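Local coordinates for protein extracellular ligand-binding receptor (PDB 4ZPJ) that probably captures a small solute outside the membrane for delivery to an ABC transporter, and carries bound zinc ions in the crystal, at residues V196-D201 and I264-Q269; V227-G232 and G237-R242; V268-F273 and I279-S284; Q177-A182 and H206-A211. One frame throughout, in Å; residues are numbered along the deposited sequence.

In the fold
Starting from the N-terminal side, Q177-A182 comes first and is closed by H206-A211, so interaction 4 forms a loop holding strand 194-200. Interaction 1 opens on that strand at V196-D201 and closes at I264-Q269, so it crosses interaction 4, and the two share a zinc ion bound by D201 and H206. Interaction 2, V227-G232 with G237-R242, is a short loop nested within interaction 1. Interaction 3 begins at V268-F273, on the helix where interaction 1 ends, and closes at I279-S284. Interactions 1, 2 and 3 tie helices 237-246 and 261-272 to the four-stranded parallel sheet, while interaction 4 joins helices 180-188 and 203-218.

Interaction 1. Residues V196-D201 and I264-Q269; sequences VLHAAD and IRFLVQ. With ZN (zinc ion), chain G.
H198 of strand 194-200 meets F266 of helix 261-272 in a buried pair of rings. The imidazole departs from CB toward the helix with CG anti to the backbone N (chi1 164°). Beyond CG, the ND1 branch turns to the neighbouring strand and hydrogen-bonds V227 O. The CD2 branch reaches the phenyl group, with H198 CD2 3.6 Å from F266 CE1. At the tip, H198 NE2 lies 3.7 Å from F266 CE1 and is also hydrogen-bonded to H257 NE2, so both ring nitrogens are satisfied and the rotation of the imidazole is fixed. The H198 and F266 planes are only 23° apart, yet the ring centroids are separated by 4.9 Å: the rings are slid so far that they barely overlap, and CD2 and NE2 of H198 meet CD1, CE1 and CZ of F266 obliquely.

Further along the strand, D201 OD1 binds the zinc ion at 2.0 Å; H206 and two waters are its other ligands in the model. H198 thus packs against helix 261-272, whereas L197 packs on M209 of helix 203-218. This two-sided covering of a parallel sheet is characteristic of the alpha/beta lobes of periplasmic binding proteins.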
loop_
_atom_site.group_PDB
_atom_site.type_symbol
_atom_site.label_atom_id
_atom_site.label_comp_id
_atom_site.label_asym_id
_atom_site.label_seq_id
_atom_site.Cartn_x
_atom_site.Cartn_y
_atom_site.Cartn_z
ATOM N N VAL A 196 1.787 -22.937 4.308
ATOM C CA VAL A 196 0.904 -22.914 3.149
ATOM C C VAL A 196 0.578 -21.479 2.797
ATOM O O VAL A 196 0.358 -20.627 3.691
ATOM C CB VAL A 196 -0.432 -23.619 3.427
ATOM C CG1 VAL A 196 -1.392 -23.519 2.249
ATOM C CG2 VAL A 196 -0.185 -25.083 3.708
ATOM N N LEU A 197 0.514 -21.211 1.499
ATOM C CA LEU A 197 0.188 -19.884 1.001
ATOM C C LEU A 197 -1.139 -19.896 0.268
ATOM O O LEU A 197 -1.441 -20.827 -0.465
ATOM C CB LEU A 197 1.258 -19.414 0.023
ATOM C CG LEU A 197 2.712 -19.367 0.449
ATOM C CD1 LEU A 197 3.548 -18.702 -0.643
ATOM C CD2 LEU A 197 2.799 -18.585 1.744
ATOM N N HIS A 198 -1.895 -18.827 0.423
ATOM C CA HIS A 198 -3.129 -18.696 -0.248
ATOM C C HIS A 198 -3.367 -17.290 -0.706
ATOM O O HIS A 198 -3.084 -16.358 0.039
ATOM C CB HIS A 198 -4.252 -19.123 0.698
ATOM C CG HIS A 198 -5.598 -18.694 0.251
ATOM N ND1 HIS A 198 -6.222 -19.261 -0.833
ATOM C CD2 HIS A 198 -6.435 -17.739 0.718
ATOM C CE1 HIS A 198 -7.407 -18.712 -0.986
ATOM N NE2 HIS A 198 -7.555 -17.774 -0.070
ATOM N N ALA A 199 -3.868 -17.120 -1.927
ATOM C CA ALA A 199 -4.242 -15.799 -2.421
ATOM C C ALA A 199 -5.355 -15.798 -3.399
ATOM O O ALA A 199 -5.598 -16.795 -4.078
ATOM C CB ALA A 199 -3.058 -15.130 -3.088
ATOM N N ALA A 200 -5.985 -14.636 -3.531
ATOM C CA ALA A 200 -6.881 -14.393 -4.642
ATOM C C ALA A 200 -6.051 -14.512 -5.907
ATOM O O ALA A 200 -4.867 -14.143 -5.915
ATOM C CB ALA A 200 -7.478 -13.001 -4.550
ATOM N N ASP A 201 -6.663 -15.008 -6.962
ATOM C CA ASP A 201 -5.949 -15.350 -8.189
ATOM C C ASP A 201 -5.881 -14.160 -9.110
ATOM O O ASP A 201 -6.654 -14.059 -10.091
ATOM C CB ASP A 201 -6.677 -16.481 -8.927
ATOM C CG ASP A 201 -5.809 -17.152 -10.014
ATOM O OD1 ASP A 201 -4.691 -16.634 -10.320
ATOM O OD2 ASP A 201 -6.248 -18.221 -10.530
ATOM N N ILE A 264 -13.024 -10.287 3.611
ATOM C CA ILE A 264 -14.026 -10.395 4.657
ATOM C C ILE A 264 -14.625 -11.807 4.660
ATOM O O ILE A 264 -14.655 -12.467 5.744
ATOM C CB ILE A 264 -15.154 -9.362 4.495
ATOM C CG1 ILE A 264 -14.616 -7.937 4.609
ATOM C CG2 ILE A 264 -16.274 -9.603 5.529
ATOM C CD1 ILE A 264 -15.607 -6.855 4.166
ATOM N N ARG A 265 -15.059 -12.272 3.476
ATOM C CA ARG A 265 -15.652 -13.637 3.370
ATOM C C ARG A 265 -14.607 -14.739 3.735
ATOM O O ARG A 265 -14.918 -15.706 4.432
ATOM C CB ARG A 265 -16.274 -13.871 1.966
ATOM C CG ARG A 265 -17.587 -13.120 1.722
ATOM C CD ARG A 265 -18.271 -13.613 0.421
ATOM N NE ARG A 265 -17.324 -13.418 -0.693
ATOM C CZ ARG A 265 -17.137 -12.273 -1.378
ATOM N NH1 ARG A 265 -17.911 -11.202 -1.147
ATOM N NH2 ARG A 265 -16.195 -12.210 -2.329
ATOM N N PHE A 266 -13.361 -14.564 3.315
ATOM C CA PHE A 266 -12.365 -15.538 3.678
ATOM C C PHE A 266 -12.122 -15.605 5.208
ATOM O O PHE A 266 -12.173 -16.698 5.804
ATOM C CB PHE A 266 -11.035 -15.288 2.971
ATOM C CG PHE A 266 -9.938 -16.208 3.437
ATOM C CD1 PHE A 266 -9.820 -17.470 2.927
ATOM C CD2 PHE A 266 -9.063 -15.812 4.438
ATOM C CE1 PHE A 266 -8.821 -18.330 3.384
ATOM C CE2 PHE A 266 -8.064 -16.665 4.916
ATOM C CZ PHE A 266 -7.940 -17.928 4.384
ATOM N N LEU A 267 -11.844 -14.462 5.838
ATOM C CA LEU A 267 -11.523 -14.491 7.272
ATOM C C LEU A 267 -12.672 -15.004 8.067
ATOM O O LEU A 267 -12.500 -15.842 8.934
ATOM C CB LEU A 267 -11.116 -13.116 7.782
ATOM C CG LEU A 267 -9.678 -12.848 7.385
ATOM C CD1 LEU A 267 -9.312 -11.406 7.571
ATOM C CD2 LEU A 267 -8.761 -13.753 8.178
ATOM N N VAL A 268 -13.874 -14.573 7.730
ATOM C CA VAL A 268 -15.024 -14.957 8.518
ATOM C C VAL A 268 -15.216 -16.471 8.357
ATOM O O VAL A 268 -15.538 -17.157 9.328
ATOM C CB VAL A 268 -16.327 -14.178 8.094
ATOM C CG1 VAL A 268 -17.592 -14.924 8.505
ATOM C CG2 VAL A 268 -16.376 -12.761 8.682
ATOM N N GLN A 269 -15.021 -17.001 7.155
ATOM C CA GLN A 269 -15.291 -18.432 6.936
ATOM C C GLN A 269 -14.151 -19.280 7.482
ATOM O O GLN A 269 -14.342 -20.406 7.933
ATOM C CB GLN A 269 -15.576 -18.745 5.465
ATOM C CG GLN A 269 -16.819 -18.007 4.926
ATOM C CD GLN A 269 -17.061 -18.254 3.436
ATOM O OE1 GLN A 269 -16.547 -19.202 2.850
ATOM N NE2 GLN A 269 -17.827 -17.391 2.823
HETATM ZN ZN ZN G . -3.101 -16.931 -11.420
HETATM O O HOH W 1 -3.373 -15.067 -12.633
HETATM O O HOH W 2 -3.172 -18.884 -11.017
#

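Interaction 2. Residues V227-G232 and G237-R242; sequences VVAPIG and GPYLQR
Strand 227-229 and helix 237-242 run antiparallel at 175°, their axes 9.0 Å apart, with the CA atoms of A229 and Y239 the nearest pair of the backbones at 6.8 Å. The ring of Y239 lies between them. With CG anti to its own carbonyl carbon (chi1 -54°), the phenol is laid back over the end of the strand, where it touches V227, V228, A229 and P230. A229 CB sits over the middle of one face, 3.9 Å from the Y239 ring centroid and 8° off the normal, which is a well-centred CH-pi contact. V227 approaches the ring at its edge instead, CG1 standing 4.2 Å from Y239 CD1. The same V227 methyl also reaches R242 CB at 4.3 Å, one helical turn on, so it bridges two residues on the strand-facing side of the helix. At the far end of the phenol, P230 CD lies 3.4 Å from Y239 OH, the pyrrolidine crossing the tyrosine at about a right angle. Between these, V228 O is 3.5 Å from Y239 CE1.

No hydrogen bond spans the contact, which rests on apolar packing. The CB of V228 points to the reverse face, where its side chain adjoins D201 of a zinc site, while L240 turns from the strand to F266 and Y270 of helix 261-272. Such antiparallel packing is characteristic of a beta-alpha-beta crossover; here it passes from strand 222-229 through helix 237-246 to strand 252-256, skipping over strand 194-200.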
loop_
_atom_site.group_PDB
_atom_site.type_symbol
_atom_site.label_atom_id
_atom_site.label_comp_id
_atom_site.label_asym_id
_atom_site.label_seq_id
_atom_site.Cartn_x
_atom_site.Cartn_y
_atom_site.Cartn_z
ATOM N N VAL A 227 -2.387 -22.284 -2.693
ATOM C CA VAL A 227 -3.768 -22.422 -3.050
ATOM C C VAL A 227 -4.342 -21.061 -3.456
ATOM O O VAL A 227 -4.372 -20.060 -2.702
ATOM C CB VAL A 227 -4.615 -23.003 -1.900
ATOM C CG1 VAL A 227 -6.069 -23.209 -2.350
ATOM C CG2 VAL A 227 -4.042 -24.329 -1.419
ATOM N N VAL A 228 -4.871 -21.050 -4.644
ATOM C CA VAL A 228 -5.397 -19.865 -5.213
ATOM C C VAL A 228 -6.920 -19.993 -5.400
ATOM O O VAL A 228 -7.445 -21.089 -5.633
ATOM C CB VAL A 228 -4.599 -19.624 -6.475
ATOM C CG1 VAL A 228 -5.483 -19.310 -7.642
ATOM C CG2 VAL A 228 -3.544 -18.550 -6.181
ATOM N N ALA A 229 -7.625 -18.871 -5.244
ATOM C CA ALA A 229 -9.080 -18.825 -5.358
ATOM C C ALA A 229 -9.473 -17.696 -6.293
ATOM O O ALA A 229 -8.873 -16.647 -6.189
ATOM C CB ALA A 229 -9.681 -18.598 -3.986
ATOM N N PRO A 230 -10.454 -17.909 -7.224
ATOM C CA PRO A 230 -10.752 -16.790 -8.142
ATOM C C PRO A 230 -11.185 -15.529 -7.424
ATOM O O PRO A 230 -11.770 -15.585 -6.341
ATOM C CB PRO A 230 -11.926 -17.297 -8.985
ATOM C CG PRO A 230 -11.935 -18.790 -8.823
ATOM C CD PRO A 230 -11.314 -19.078 -7.472
ATOM N N ILE A 231 -10.959 -14.393 -8.061
ATOM C CA ILE A 231 -11.553 -13.158 -7.596
ATOM C C ILE A 231 -13.062 -13.347 -7.509
ATOM O O ILE A 231 -13.633 -13.959 -8.417
ATOM C CB ILE A 231 -11.313 -11.991 -8.572
ATOM C CG1 ILE A 231 -9.828 -11.748 -8.804
ATOM C CG2 ILE A 231 -11.980 -10.726 -8.033
ATOM C CD1 ILE A 231 -9.245 -10.846 -7.784
ATOM N N GLY A 232 -13.678 -12.797 -6.451
ATOM C CA GLY A 232 -15.122 -12.815 -6.231
ATOM C C GLY A 232 -15.698 -14.144 -5.751
ATOM O O GLY A 232 -16.905 -14.383 -5.896
ATOM N N GLY A 237 -15.203 -22.530 1.463
ATOM C CA GLY A 237 -15.241 -23.999 1.774
ATOM C C GLY A 237 -14.217 -24.866 1.045
ATOM O O GLY A 237 -13.367 -25.485 1.662
ATOM N N PRO A 238 -14.273 -24.895 -0.290
ATOM C CA PRO A 238 -13.391 -25.839 -0.981
ATOM C C PRO A 238 -11.937 -25.463 -0.809
ATOM O O PRO A 238 -11.115 -26.337 -0.574
ATOM C CB PRO A 238 -13.849 -25.746 -2.456
ATOM C CG PRO A 238 -15.265 -25.215 -2.375
ATOM C CD PRO A 238 -15.174 -24.213 -1.233
ATOM N N TYR A 239 -11.632 -24.172 -0.873
ATOM C CA TYR A 239 -10.241 -23.701 -0.759
ATOM C C TYR A 239 -9.732 -23.897 0.654
ATOM O O TYR A 239 -8.587 -24.206 0.831
ATOM C CB TYR A 239 -10.126 -22.257 -1.214
ATOM C CG TYR A 239 -10.705 -22.135 -2.591
ATOM C CD1 TYR A 239 -9.972 -22.541 -3.705
ATOM C CD2 TYR A 239 -12.018 -21.733 -2.780
ATOM C CE1 TYR A 239 -10.534 -22.514 -4.979
ATOM C CE2 TYR A 239 -12.595 -21.706 -4.056
ATOM C CZ TYR A 239 -11.848 -22.090 -5.151
ATOM O OH TYR A 239 -12.406 -22.068 -6.407
ATOM N N LEU A 240 -10.617 -23.734 1.633
ATOM C CA LEU A 240 -10.343 -23.992 3.030
ATOM C C LEU A 240 -10.024 -25.444 3.269
ATOM O O LEU A 240 -9.058 -25.770 3.960
ATOM C CB LEU A 240 -11.531 -23.590 3.905
ATOM C CG LEU A 240 -11.820 -22.070 4.038
ATOM C CD1 LEU A 240 -12.868 -21.832 5.103
ATOM C CD2 LEU A 240 -10.592 -21.251 4.378
ATOM N N GLN A 241 -10.821 -26.316 2.678
ATOM C CA GLN A 241 -10.531 -27.735 2.756
ATOM C C GLN A 241 -9.131 -28.015 2.157
ATOM O O GLN A 241 -8.322 -28.674 2.792
ATOM C CB GLN A 241 -11.697 -28.586 2.185
ATOM C CG GLN A 241 -12.784 -28.825 3.256
ATOM C CD GLN A 241 -14.049 -29.561 2.786
ATOM O OE1 GLN A 241 -14.996 -29.735 3.568
ATOM N NE2 GLN A 241 -14.063 -30.016 1.523
ATOM N N ARG A 242 -8.804 -27.448 1.005
ATOM C CA ARG A 242 -7.482 -27.696 0.428
ATOM C C ARG A 242 -6.385 -27.172 1.323
ATOM O O ARG A 242 -5.332 -27.822 1.492
ATOM C CB ARG A 242 -7.346 -27.104 -0.971
ATOM C CG ARG A 242 -8.463 -27.565 -1.911
ATOM C CD ARG A 242 -8.183 -27.343 -3.395
ATOM N NE ARG A 242 -9.439 -27.240 -4.157
ATOM C CZ ARG A 242 -9.540 -26.999 -5.469
ATOM N NH1 ARG A 242 -10.750 -26.934 -6.036
ATOM N NH2 ARG A 242 -8.452 -26.830 -6.223
#

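Interaction 3. Residues V268-F273 and I279-S284; sequences VQYQEF and IPLIPS
The contact has one polar bond, from the hydroxyl of Y270 to the backbone of I279. Y270 OH donates to I279 O at 2.7 Å, and I279 O lies in the plane of the tyrosine ring, at its edge. At the acceptor, the C=O...donor angle is 128° and the Y270 hydroxyl stands above the carbonyl plane, 42° out of it. The bond gives a partner to the polar tip of a buried side chain. Beside the bonded carbonyl, I279 CG2 makes a close carbon-oxygen approach, 3.3 Å from Y270 OH.

Apolar packing makes up the rest. L281 CD2 lies over one face of the Y270 ring, 3.8 Å from the centroid and 19° off the normal, a CH-pi contact displaced toward CD2 and CE2. L281 CB adds a second touch at 3.7 Å from Y270 CE2. Tyrosine and leucine reach out antiparallel, one alongside the other; CG anti to the backbone N carries the Y270 ring toward strand 281-283. V253 touches Y270, I279 and L281 alike, which places the ring above strand 252-256 too. The arrangement is that of a beta-alpha-beta unit, strand 252-256, helix 261-272 and edge strand 281-283.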
loop_
_atom_site.group_PDB
_atom_site.type_symbol
_atom_site.label_atom_id
_atom_site.label_comp_id
_atom_site.label_asym_id
_atom_site.label_seq_id
_atom_site.Cartn_x
_atom_site.Cartn_y
_atom_site.Cartn_z
ATOM N N VAL A 268 -13.874 -14.573 7.730
ATOM C CA VAL A 268 -15.024 -14.957 8.518
ATOM C C VAL A 268 -15.216 -16.471 8.357
ATOM O O VAL A 268 -15.538 -17.157 9.328
ATOM C CB VAL A 268 -16.327 -14.178 8.094
ATOM C CG1 VAL A 268 -17.592 -14.924 8.505
ATOM C CG2 VAL A 268 -16.376 -12.761 8.682
ATOM N N GLN A 269 -15.021 -17.001 7.155
ATOM C CA GLN A 269 -15.291 -18.432 6.936
ATOM C C GLN A 269 -14.151 -19.280 7.482
ATOM O O GLN A 269 -14.342 -20.406 7.933
ATOM C CB GLN A 269 -15.576 -18.745 5.465
ATOM C CG GLN A 269 -16.819 -18.007 4.926
ATOM C CD GLN A 269 -17.061 -18.254 3.436
ATOM O OE1 GLN A 269 -16.547 -19.202 2.850
ATOM N NE2 GLN A 269 -17.827 -17.391 2.823
ATOM N N TYR A 270 -12.975 -18.708 7.484
ATOM C CA TYR A 270 -11.838 -19.352 8.120
ATOM C C TYR A 270 -12.147 -19.627 9.584
ATOM O O TYR A 270 -11.846 -20.706 10.077
ATOM C CB TYR A 270 -10.581 -18.514 7.938
ATOM C CG TYR A 270 -9.309 -19.228 8.276
ATOM C CD1 TYR A 270 -8.630 -19.998 7.307
ATOM C CD2 TYR A 270 -8.766 -19.150 9.536
ATOM C CE1 TYR A 270 -7.442 -20.649 7.600
ATOM C CE2 TYR A 270 -7.567 -19.785 9.831
ATOM C CZ TYR A 270 -6.912 -20.523 8.865
ATOM O OH TYR A 270 -5.758 -21.181 9.183
ATOM N N GLN A 271 -12.831 -18.720 10.251
ATOM C CA GLN A 271 -13.154 -18.935 11.640
ATOM C C GLN A 271 -14.357 -19.816 11.806
ATOM O O GLN A 271 -14.355 -20.733 12.596
ATOM C CB GLN A 271 -13.429 -17.607 12.310
ATOM C CG GLN A 271 -13.889 -17.721 13.748
ATOM C CD GLN A 271 -14.565 -16.437 14.195
ATOM O OE1 GLN A 271 -15.380 -15.850 13.471
ATOM N NE2 GLN A 271 -14.224 -15.995 15.383
ATOM N N GLU A 272 -15.402 -19.531 11.052
ATOM C CA GLU A 272 -16.644 -20.300 11.142
ATOM C C GLU A 272 -16.473 -21.781 10.808
ATOM O O GLU A 272 -17.115 -22.628 11.405
ATOM C CB GLU A 272 -17.727 -19.672 10.238
ATOM C CG GLU A 272 -18.229 -18.350 10.794
ATOM C CD GLU A 272 -19.379 -17.752 10.006
ATOM O OE1 GLU A 272 -19.546 -18.065 8.801
ATOM O OE2 GLU A 272 -20.122 -16.938 10.607
ATOM N N PHE A 273 -15.575 -22.073 9.885
ATOM C CA PHE A 273 -15.319 -23.447 9.414
ATOM C C PHE A 273 -14.418 -24.178 10.409
ATOM O O PHE A 273 -14.338 -25.393 10.385
ATOM C CB PHE A 273 -14.645 -23.352 8.057
ATOM C CG PHE A 273 -14.766 -24.557 7.188
ATOM C CD1 PHE A 273 -15.960 -24.855 6.557
ATOM C CD2 PHE A 273 -13.636 -25.330 6.889
ATOM C CE1 PHE A 273 -16.051 -25.956 5.721
ATOM C CE2 PHE A 273 -13.717 -26.424 6.050
ATOM C CZ PHE A 273 -14.928 -26.739 5.461
ATOM N N ILE A 279 -5.390 -23.952 12.968
ATOM C CA ILE A 279 -4.285 -23.640 12.070
ATOM C C ILE A 279 -3.951 -22.140 12.101
ATOM O O ILE A 279 -4.744 -21.312 11.654
ATOM C CB ILE A 279 -4.638 -24.074 10.648
ATOM C CG1 ILE A 279 -4.772 -25.587 10.584
ATOM C CG2 ILE A 279 -3.574 -23.672 9.666
ATOM C CD1 ILE A 279 -5.583 -26.034 9.381
ATOM N N PRO A 280 -2.773 -21.790 12.632
ATOM C CA PRO A 280 -2.419 -20.364 12.685
ATOM C C PRO A 280 -2.442 -19.719 11.333
ATOM O O PRO A 280 -2.008 -20.300 10.353
ATOM C CB PRO A 280 -0.985 -20.359 13.263
ATOM C CG PRO A 280 -0.912 -21.660 14.057
ATOM C CD PRO A 280 -1.750 -22.645 13.271
ATOM N N LEU A 281 -2.921 -18.495 11.298
ATOM C CA LEU A 281 -3.092 -17.786 10.050
ATOM C C LEU A 281 -2.438 -16.425 10.174
ATOM O O LEU A 281 -2.644 -15.737 11.183
ATOM C CB LEU A 281 -4.571 -17.623 9.780
ATOM C CG LEU A 281 -4.959 -16.643 8.690
ATOM C CD1 LEU A 281 -4.473 -17.124 7.348
ATOM C CD2 LEU A 281 -6.461 -16.500 8.689
ATOM N N ILE A 282 -1.670 -16.035 9.143
ATOM C CA ILE A 282 -1.117 -14.715 9.053
ATOM C C ILE A 282 -1.808 -14.098 7.860
ATOM O O ILE A 282 -1.574 -14.497 6.701
ATOM C CB ILE A 282 0.398 -14.737 8.845
ATOM C CG1 ILE A 282 1.073 -15.307 10.087
ATOM C CG2 ILE A 282 0.895 -13.351 8.487
ATOM C CD1 ILE A 282 2.554 -15.489 9.972
ATOM N N PRO A 283 -2.718 -13.165 8.133
ATOM C CA PRO A 283 -3.330 -12.446 7.071
ATOM C C PRO A 283 -2.405 -11.417 6.546
ATOM O O PRO A 283 -1.533 -10.917 7.259
ATOM C CB PRO A 283 -4.493 -11.705 7.728
ATOM C CG PRO A 283 -4.507 -12.075 9.151
ATOM C CD PRO A 283 -3.164 -12.701 9.456
ATOM N N SER A 284 -2.626 -11.060 5.296
ATOM C CA SER A 284 -2.010 -9.864 4.770
ATOM C C SER A 284 -2.553 -8.658 5.522
ATOM O O SER A 284 -3.756 -8.605 5.870
ATOM C CB SER A 284 -2.332 -9.713 3.285
ATOM O OG SER A 284 -2.165 -8.380 2.870
#

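Interaction 4. Residues Q177-A182 and H206-A211; sequences QYDAPA and HEEMAA. With ZN (zinc ion), chain G.
D179 and E208 bring two carboxylates together in the tightly packed part of this buried contact, with D179 OD2 only 2.5 Å from E208 OE1. Two oxygens this close suggest that one of the acids probably holds a proton, which would offset the expected repulsion. The groups meet obliquely, their planes 57° apart. E208 gets there by a bend at chi2 (-95°), which swings its carboxylate off the helix to D179. The aspartate has further partners: S284 OG bonds OD2 and G285 N bonds OD1. Water 3 supports the other glutamate oxygen: it donates to E208 OE2 and accepts from Y178 N, each at 3.1 Å, while lying over the centre of one face of the Y178 ring.

Helices 180-188 and 203-218 lead into strands 194-200 and 222-229 of the parallel sheet, as in the alternating alpha/beta order of a periplasmic binding protein lobe; D179 and E208 both rest on F254 of its strand 252-256.

Packing is looser one turn further along the second helix. There the backbones come closest, A180 CA to A211 CA being 5.8 Å, but A180 CB is still 4.1 Å from A211 O. Toward the opposite end of H206-A211 the surroundings are wetter: H206 NE2 binds a zinc ion at 2.2 Å together with D201 and two waters, one of them in the plane of the imidazole.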
loop_
_atom_site.group_PDB
_atom_site.type_symbol
_atom_site.label_atom_id
_atom_site.label_comp_id
_atom_site.label_asym_id
_atom_site.label_seq_id
_atom_site.Cartn_x
_atom_site.Cartn_y
_atom_site.Cartn_z
ATOM N N GLN A 177 5.590 -6.033 -0.070
ATOM C CA GLN A 177 6.656 -5.382 0.728
ATOM C C GLN A 177 6.281 -5.238 2.214
ATOM O O GLN A 177 7.152 -5.263 3.046
ATOM C CB GLN A 177 7.008 -4.008 0.103
ATOM C CG GLN A 177 8.079 -3.186 0.796
ATOM C CD GLN A 177 8.452 -1.886 0.078
ATOM O OE1 GLN A 177 7.908 -1.598 -0.950
ATOM N NE2 GLN A 177 9.387 -1.098 0.653
ATOM N N TYR A 178 4.999 -5.059 2.546
ATOM C CA TYR A 178 4.617 -4.935 3.931
ATOM C C TYR A 178 4.244 -6.284 4.559
ATOM O O TYR A 178 4.271 -6.412 5.772
ATOM C CB TYR A 178 3.552 -3.837 4.157
ATOM C CG TYR A 178 2.300 -4.013 3.440
ATOM C CD1 TYR A 178 1.371 -4.949 3.887
ATOM C CD2 TYR A 178 2.001 -3.264 2.296
ATOM C CE1 TYR A 178 0.203 -5.171 3.194
ATOM C CE2 TYR A 178 0.831 -3.474 1.614
ATOM C CZ TYR A 178 -0.072 -4.436 2.084
ATOM O OH TYR A 178 -1.267 -4.700 1.496
ATOM N N ASP A 179 3.998 -7.298 3.730
ATOM C CA ASP A 179 3.808 -8.650 4.208
ATOM C C ASP A 179 5.087 -9.487 4.390
ATOM O O ASP A 179 5.124 -10.391 5.223
ATOM C CB ASP A 179 2.788 -9.369 3.308
ATOM C CG ASP A 179 1.391 -8.756 3.447
ATOM O OD1 ASP A 179 1.065 -8.383 4.625
ATOM O OD2 ASP A 179 0.639 -8.619 2.418
ATOM N N ALA A 180 6.125 -9.221 3.632
ATOM C CA ALA A 180 7.297 -10.052 3.675
ATOM C C ALA A 180 7.918 -10.100 5.076
ATOM O O ALA A 180 8.317 -11.165 5.501
ATOM C CB ALA A 180 8.297 -9.531 2.689
ATOM N N PRO A 181 7.949 -8.986 5.824
ATOM C CA PRO A 181 8.539 -9.094 7.214
ATOM C C PRO A 181 7.771 -10.006 8.146
ATOM O O PRO A 181 8.339 -10.514 9.132
ATOM C CB PRO A 181 8.523 -7.633 7.735
ATOM C CG PRO A 181 8.562 -6.818 6.456
ATOM C CD PRO A 181 7.618 -7.577 5.520
ATOM N N ALA A 182 6.512 -10.269 7.808
ATOM C CA ALA A 182 5.720 -11.206 8.595
ATOM C C ALA A 182 6.219 -12.604 8.437
ATOM O O ALA A 182 6.009 -13.444 9.310
ATOM C CB ALA A 182 4.226 -11.114 8.237
ATOM N N HIS A 206 -0.303 -13.363 -6.864
ATOM C CA HIS A 206 0.927 -14.038 -7.160
ATOM C C HIS A 206 2.160 -13.347 -6.587
ATOM O O HIS A 206 3.021 -14.015 -6.048
ATOM C CB HIS A 206 1.069 -14.185 -8.639
ATOM C CG HIS A 206 0.140 -15.211 -9.199
ATOM N ND1 HIS A 206 0.316 -16.559 -8.963
ATOM C CD2 HIS A 206 -0.985 -15.091 -9.939
ATOM C CE1 HIS A 206 -0.648 -17.228 -9.565
ATOM N NE2 HIS A 206 -1.455 -16.356 -10.148
ATOM N N GLU A 207 2.244 -12.023 -6.743
ATOM C CA GLU A 207 3.430 -11.264 -6.321
ATOM C C GLU A 207 3.562 -11.255 -4.822
ATOM O O GLU A 207 4.692 -11.301 -4.322
ATOM C CB GLU A 207 3.408 -9.844 -6.870
ATOM C CG GLU A 207 3.485 -9.794 -8.414
ATOM C CD GLU A 207 3.549 -8.390 -9.005
ATOM O OE1 GLU A 207 3.515 -7.375 -8.243
ATOM O OE2 GLU A 207 3.660 -8.308 -10.254
ATOM N N GLU A 208 2.434 -11.176 -4.099
ATOM C CA GLU A 208 2.435 -11.290 -2.619
ATOM C C GLU A 208 2.863 -12.679 -2.118
ATOM O O GLU A 208 3.601 -12.800 -1.115
ATOM C CB GLU A 208 1.068 -11.015 -2.088
ATOM C CG GLU A 208 0.615 -9.566 -2.223
ATOM C CD GLU A 208 0.859 -8.714 -0.957
ATOM O OE1 GLU A 208 1.212 -9.298 0.111
ATOM O OE2 GLU A 208 0.631 -7.469 -1.036
HETATM N N MSE A 209 2.418 -13.732 -2.812
HETATM C CA MSE A 209 2.845 -15.098 -2.461
HETATM C C MSE A 209 4.347 -15.222 -2.649
HETATM O O MSE A 209 5.066 -15.752 -1.780
HETATM C CB MSE A 209 2.089 -16.189 -3.238
HETATM C CG MSE A 209 0.711 -16.319 -2.618
HETATM SE SE MSE A 209 -0.293 -17.893 -3.273
HETATM C CE MSE A 209 -0.055 -17.663 -5.191
ATOM N N ALA A 210 4.836 -14.707 -3.768
ATOM C CA ALA A 210 6.250 -14.809 -4.106
ATOM C C ALA A 210 7.123 -14.043 -3.154
ATOM O O ALA A 210 8.227 -14.474 -2.859
ATOM C CB ALA A 210 6.481 -14.327 -5.533
ATOM N N ALA A 211 6.631 -12.924 -2.634
ATOM C CA ALA A 211 7.429 -12.098 -1.764
ATOM C C ALA A 211 7.484 -12.770 -0.403
ATOM O O ALA A 211 8.525 -12.796 0.238
ATOM C CB ALA A 211 6.857 -10.689 -1.693
HETATM ZN ZN ZN G . -3.101 -16.931 -11.420
HETATM O O HOH W 3 2.625 -6.306 1.088
HETATM O O HOH W 1 -3.373 -15.067 -12.633
HETATM O O HOH W 2 -3.172 -18.884 -11.017
#